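Long-range contacts in Afp1 (Serratia entomophila, PDB 6RBN), which probably builds the inner tube of the anti-feeding prophage, a contractile injection system, by stacking with other copies of itself: residues N111-F116 with M140-T145; S34-N39 with P62-S67. All coordinates share one frame; numbering follows the deposited sequence.

Afp1, of the gp19 tail-tube family, illustrates how two local antiparallel pairings sit in one beta sheet. The two contacts come in series along the chain: both segments of contact 2 precede those of contact 1. Their centres lie about 9 Å apart, and both reach the same antiparallel sheet, where strand 63-69 of contact 2 pairs with strand 134-140, which runs into 140-145 of contact 1. They also touch directly, with Ile64 CD1 packing 3.7 Å from Val112 CG2. Contact 1 lies where strand 109-121 turns a corner at Ser113 and Asn114, whereas contact 2 includes a segment whose far end, Ile38 and Asn39, pairs with a strand of a neighbouring subunit, consistent with assembly into a tube.

Contact 1: residues N111-F116 with M140-T145; sequences NVSNAF and MADRVT
Two antiparallel beta pairings separated by a corner make up this contact, with Asn111 facing Thr145 at one end and Phe116 facing Met140 at the other. Each end is a hydrogen-bonded pair closed by two backbone bonds. Asn111 N reaches Thr145 O at 2.7 Å, and Thr145 N returns to Asn111 O at 3.0 Å. At the far end Met140 N gives to Phe116 O at 3.0 Å, and Phe116 N gives to Met140 O at 3.2 Å.

Between them the chain turns at Ser113 and Asn114, and a side chain takes over the pairing. Asp142 OD1 accepts a bent hydrogen bond from the Asn114 N-H (N to OD1 3.2 Å) on its syn side, with the donor 29° out of the carboxylate plane. Beside it, the Arg143 side chain starts between its backbone N and carbonyl carbon (chi1 70°) and then runs extended, which carries the guanidinium over Ser113. Ser113 CB sits 3.4 Å above the centre of the Arg143 guanidinium plane, a face-on packing.

Before the corner Val112 and Val144 share a face, and Ala141 CB of the loop meets Val112 CG1 at 3.6 Å; Ile94 packs on Val112 as well. Beyond the corner the Met140 side chain runs alongside the Phe116 ring. Met140 CB rests over the Phe116 ring face, 4.0 Å from its centroid and 27° off the normal, making a CH-pi contact. Lys54 of a second subunit packs on Phe116 and on Asp142, while Ala285 and His292 of Afp2 pack on Asn111 and Arg143.

The whole is an antiparallel strand pairing interrupted by a corner, part of the beta barrel of gp19-like tail-tube proteins.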
loop_
_atom_site.group_PDB
_atom_site.type_symbol
_atom_site.label_atom_id
_atom_site.label_comp_id
_atom_site.label_asym_id
_atom_site.label_seq_id
_atom_site.Cartn_x
_atom_site.Cartn_y
_atom_site.Cartn_z
ATOM N N ASN A 111 36.826 39.747 8.318
ATOM C CA ASN A 111 36.866 41.054 8.952
ATOM C C ASN A 111 36.307 42.113 8.016
ATOM O O ASN A 111 36.557 42.089 6.811
ATOM C CB ASN A 111 38.290 41.423 9.355
ATOM C CG ASN A 111 38.860 40.480 10.376
ATOM O OD1 ASN A 111 39.831 39.778 10.114
ATOM N ND2 ASN A 111 38.254 40.451 11.551
ATOM N N VAL A 112 35.546 43.044 8.586
ATOM C CA VAL A 112 34.906 44.131 7.857
ATOM C C VAL A 112 35.303 45.432 8.540
ATOM O O VAL A 112 35.202 45.541 9.763
ATOM C CB VAL A 112 33.378 43.958 7.837
ATOM C CG1 VAL A 112 32.712 45.142 7.231
ATOM C CG2 VAL A 112 32.996 42.697 7.090
ATOM N N SER A 113 35.773 46.408 7.763
ATOM C CA SER A 113 36.528 47.510 8.354
ATOM C C SER A 113 35.636 48.614 8.916
ATOM O O SER A 113 35.660 48.887 10.119
ATOM C CB SER A 113 37.496 48.078 7.324
ATOM O OG SER A 113 38.221 49.171 7.855
ATOM N N ASN A 114 34.858 49.283 8.067
ATOM C CA ASN A 114 34.033 50.413 8.512
ATOM C C ASN A 114 32.633 50.232 7.942
ATOM O O ASN A 114 32.333 50.715 6.848
ATOM C CB ASN A 114 34.628 51.749 8.096
ATOM C CG ASN A 114 35.842 52.123 8.904
ATOM O OD1 ASN A 114 35.880 51.930 10.116
ATOM N ND2 ASN A 114 36.844 52.679 8.239
ATOM N N ALA A 115 31.775 49.560 8.694
ATOM C CA ALA A 115 30.419 49.284 8.254
ATOM C C ALA A 115 29.445 50.253 8.907
ATOM O O ALA A 115 29.591 50.599 10.079
ATOM C CB ALA A 115 30.027 47.845 8.578
ATOM N N PHE A 116 28.457 50.693 8.134
ATOM C CA PHE A 116 27.393 51.546 8.637
ATOM C C PHE A 116 26.109 51.147 7.928
ATOM O O PHE A 116 26.161 50.703 6.777
ATOM C CB PHE A 116 27.717 53.038 8.432
ATOM C CG PHE A 116 27.812 53.474 6.997
ATOM C CD1 PHE A 116 29.005 53.369 6.308
ATOM C CD2 PHE A 116 26.726 54.052 6.361
ATOM C CE1 PHE A 116 29.098 53.784 5.001
ATOM C CE2 PHE A 116 26.818 54.464 5.057
ATOM C CZ PHE A 116 28.005 54.333 4.380
ATOM N N MET A 140 27.109 49.168 4.421
ATOM C CA MET A 140 28.082 49.655 3.457
ATOM C C MET A 140 29.447 49.679 4.121
ATOM O O MET A 140 29.615 50.292 5.177
ATOM C CB MET A 140 27.710 51.048 2.958
ATOM C CG MET A 140 28.670 51.630 1.935
ATOM S SD MET A 140 28.642 50.811 0.336
ATOM C CE MET A 140 27.106 51.455 -0.317
ATOM N N ALA A 141 30.416 49.012 3.508
ATOM C CA ALA A 141 31.755 48.946 4.076
ATOM C C ALA A 141 32.786 49.390 3.056
ATOM O O ALA A 141 32.427 49.893 1.990
ATOM C CB ALA A 141 32.059 47.536 4.557
ATOM N N ASP A 142 34.066 49.203 3.362
ATOM C CA ASP A 142 35.111 49.637 2.445
ATOM C C ASP A 142 36.095 48.533 2.080
ATOM O O ASP A 142 36.650 48.547 0.976
ATOM C CB ASP A 142 35.838 50.843 3.032
ATOM C CG ASP A 142 36.240 50.629 4.451
ATOM O OD1 ASP A 142 35.844 49.588 5.002
ATOM O OD2 ASP A 142 36.932 51.496 5.019
ATOM N N ARG A 143 36.322 47.574 2.974
ATOM C CA ARG A 143 37.120 46.413 2.610
ATOM C C ARG A 143 36.678 45.210 3.427
ATOM O O ARG A 143 36.070 45.341 4.489
ATOM C CB ARG A 143 38.621 46.651 2.803
ATOM C CG ARG A 143 39.047 46.754 4.237
ATOM C CD ARG A 143 40.525 47.031 4.361
ATOM N NE ARG A 143 40.937 47.068 5.760
ATOM C CZ ARG A 143 40.905 48.159 6.518
ATOM N NH1 ARG A 143 41.298 48.103 7.780
ATOM N NH2 ARG A 143 40.494 49.311 6.008
ATOM N N VAL A 144 36.985 44.028 2.895
ATOM C CA VAL A 144 36.739 42.747 3.549
ATOM C C VAL A 144 38.036 41.956 3.506
ATOM O O VAL A 144 38.570 41.698 2.422
ATOM C CB VAL A 144 35.607 41.953 2.871
ATOM C CG1 VAL A 144 35.525 40.556 3.442
ATOM C CG2 VAL A 144 34.280 42.653 3.047
ATOM N N THR A 145 38.549 41.583 4.672
ATOM C CA THR A 145 39.749 40.768 4.762
ATOM C C THR A 145 39.429 39.451 5.454
ATOM O O THR A 145 38.443 39.329 6.180
ATOM C CB THR A 145 40.875 41.492 5.509
ATOM O OG1 THR A 145 40.448 41.806 6.837
ATOM C CG2 THR A 145 41.263 42.769 4.789
#

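Contact 2: residues S34-N39 with P62-S67; sequences SGLDIN and PNITLS
The flat groups that meet between Ser34 and Thr65 are peptide units, linked by two backbone bonds. Ser34 N approaches Thr65 O in the carbonyl plane at 3.0 Å, while Thr65 N comes to Ser34 O at 2.9 Å, tilted 24° from that carbonyl's plane. Together these two bonds make a single antiparallel hydrogen-bonded pair. On the face that carries both side chains, Ser34 OG lies 3.6 Å from Thr65 CB.

Gly35 stays against the partner, its CA-H directed at Asn63 O (CA to O 3.6 Å). Gly35 O and Asn63 O are two acceptors 3.2 Å apart, with no bond between them. Leu36 then forms the centre of an inverse gamma turn, with a weak bond from Asp37 N back to Gly35 O. The Leu36 side chain, CG anti to its carbonyl carbon (chi1 -78°), ends with CD1 3.8 Å from Ile64 CG2; Trp110 and Val112 also touch Leu36. Beyond the turn the segments part, Asp37 CA standing 6.3 Å from Pro62 CA.

Segment 34-39 thus pairs once in its own sheet, turns at Leu36, and goes on through Ile38 and Asn39 to pair antiparallel with a strand of a third subunit, an intersubunit beta sheet as expected for a tail-tube assembly.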
loop_
_atom_site.group_PDB
_atom_site.type_symbol
_atom_site.label_atom_id
_atom_site.label_comp_id
_atom_site.label_asym_id
_atom_site.label_seq_id
_atom_site.Cartn_x
_atom_site.Cartn_y
_atom_site.Cartn_z
ATOM N N SER A 34 25.509 37.495 4.372
ATOM C CA SER A 34 25.899 37.313 2.985
ATOM C C SER A 34 26.502 38.595 2.432
ATOM O O SER A 34 26.355 39.675 3.007
ATOM C CB SER A 34 24.706 36.885 2.124
ATOM O OG SER A 34 23.735 37.911 2.061
ATOM N N GLY A 35 27.193 38.456 1.308
ATOM C CA GLY A 35 27.720 39.597 0.592
ATOM C C GLY A 35 29.105 40.038 0.989
ATOM O O GLY A 35 29.444 41.208 0.790
ATOM N N LEU A 36 29.923 39.148 1.538
ATOM C CA LEU A 36 31.252 39.524 2.011
ATOM C C LEU A 36 32.286 39.223 0.929
ATOM O O LEU A 36 33.248 38.487 1.126
ATOM C CB LEU A 36 31.574 38.809 3.319
ATOM C CG LEU A 36 30.948 39.370 4.603
ATOM C CD1 LEU A 36 29.516 38.916 4.831
ATOM C CD2 LEU A 36 31.794 39.045 5.796
ATOM N N ASP A 37 32.085 39.848 -0.223
ATOM C CA ASP A 37 32.870 39.564 -1.411
ATOM C C ASP A 37 34.080 40.486 -1.489
ATOM O O ASP A 37 34.180 41.489 -0.781
ATOM C CB ASP A 37 32.010 39.726 -2.663
ATOM C CG ASP A 37 30.798 38.824 -2.653
ATOM O OD1 ASP A 37 30.823 37.795 -1.950
ATOM O OD2 ASP A 37 29.816 39.137 -3.358
ATOM N N ILE A 38 35.011 40.127 -2.368
ATOM C CA ILE A 38 36.155 40.964 -2.720
ATOM C C ILE A 38 36.121 41.084 -4.237
ATOM O O ILE A 38 36.527 40.159 -4.943
ATOM C CB ILE A 38 37.488 40.381 -2.239
ATOM C CG1 ILE A 38 37.511 40.245 -0.723
ATOM C CG2 ILE A 38 38.642 41.259 -2.674
ATOM C CD1 ILE A 38 38.685 39.458 -0.219
ATOM N N ASN A 39 35.634 42.211 -4.746
ATOM C CA ASN A 39 35.423 42.402 -6.172
ATOM C C ASN A 39 36.352 43.485 -6.701
ATOM O O ASN A 39 36.572 44.497 -6.038
ATOM C CB ASN A 39 33.978 42.795 -6.461
ATOM C CG ASN A 39 33.002 41.683 -6.180
ATOM O OD1 ASN A 39 33.248 40.527 -6.507
ATOM N ND2 ASN A 39 31.878 42.027 -5.569
ATOM N N PRO A 62 32.064 46.622 -0.564
ATOM C CA PRO A 62 31.181 45.488 -0.296
ATOM C C PRO A 62 29.839 45.933 0.261
ATOM O O PRO A 62 29.733 46.915 0.996
ATOM C CB PRO A 62 31.967 44.676 0.739
ATOM C CG PRO A 62 32.804 45.674 1.420
ATOM C CD PRO A 62 33.176 46.691 0.396
ATOM N N ASN A 63 28.803 45.190 -0.115
ATOM C CA ASN A 63 27.450 45.389 0.392
ATOM C C ASN A 63 27.061 44.136 1.162
ATOM O O ASN A 63 26.904 43.064 0.573
ATOM C CB ASN A 63 26.470 45.674 -0.741
ATOM C CG ASN A 63 26.745 46.994 -1.420
ATOM O OD1 ASN A 63 27.127 47.040 -2.590
ATOM N ND2 ASN A 63 26.551 48.081 -0.689
ATOM N N ILE A 64 26.899 44.277 2.472
ATOM C CA ILE A 64 26.813 43.154 3.393
ATOM C C ILE A 64 25.410 43.104 3.971
ATOM O O ILE A 64 24.885 44.123 4.429
ATOM C CB ILE A 64 27.877 43.286 4.493
ATOM C CG1 ILE A 64 29.255 43.242 3.848
ATOM C CG2 ILE A 64 27.738 42.199 5.536
ATOM C CD1 ILE A 64 30.336 43.689 4.739
ATOM N N THR A 65 24.803 41.921 3.947
ATOM C CA THR A 65 23.445 41.710 4.423
ATOM C C THR A 65 23.476 40.854 5.677
ATOM O O THR A 65 23.966 39.723 5.645
ATOM C CB THR A 65 22.594 41.040 3.346
ATOM O OG1 THR A 65 22.438 41.927 2.231
ATOM C CG2 THR A 65 21.244 40.651 3.898
ATOM N N LEU A 66 22.957 41.394 6.774
ATOM C CA LEU A 66 22.773 40.663 8.019
ATOM C C LEU A 66 21.286 40.606 8.327
ATOM O O LEU A 66 20.561 41.571 8.074
ATOM C CB LEU A 66 23.514 41.334 9.175
ATOM C CG LEU A 66 25.037 41.420 9.131
ATOM C CD1 LEU A 66 25.542 42.234 10.299
ATOM C CD2 LEU A 66 25.640 40.048 9.157
ATOM N N SER A 67 20.822 39.485 8.867
ATOM C CA SER A 67 19.413 39.364 9.208
ATOM C C SER A 67 19.249 38.580 10.498
ATOM O O SER A 67 19.863 37.525 10.668
ATOM C CB SER A 67 18.623 38.695 8.082
ATOM O OG SER A 67 18.996 37.344 7.937
#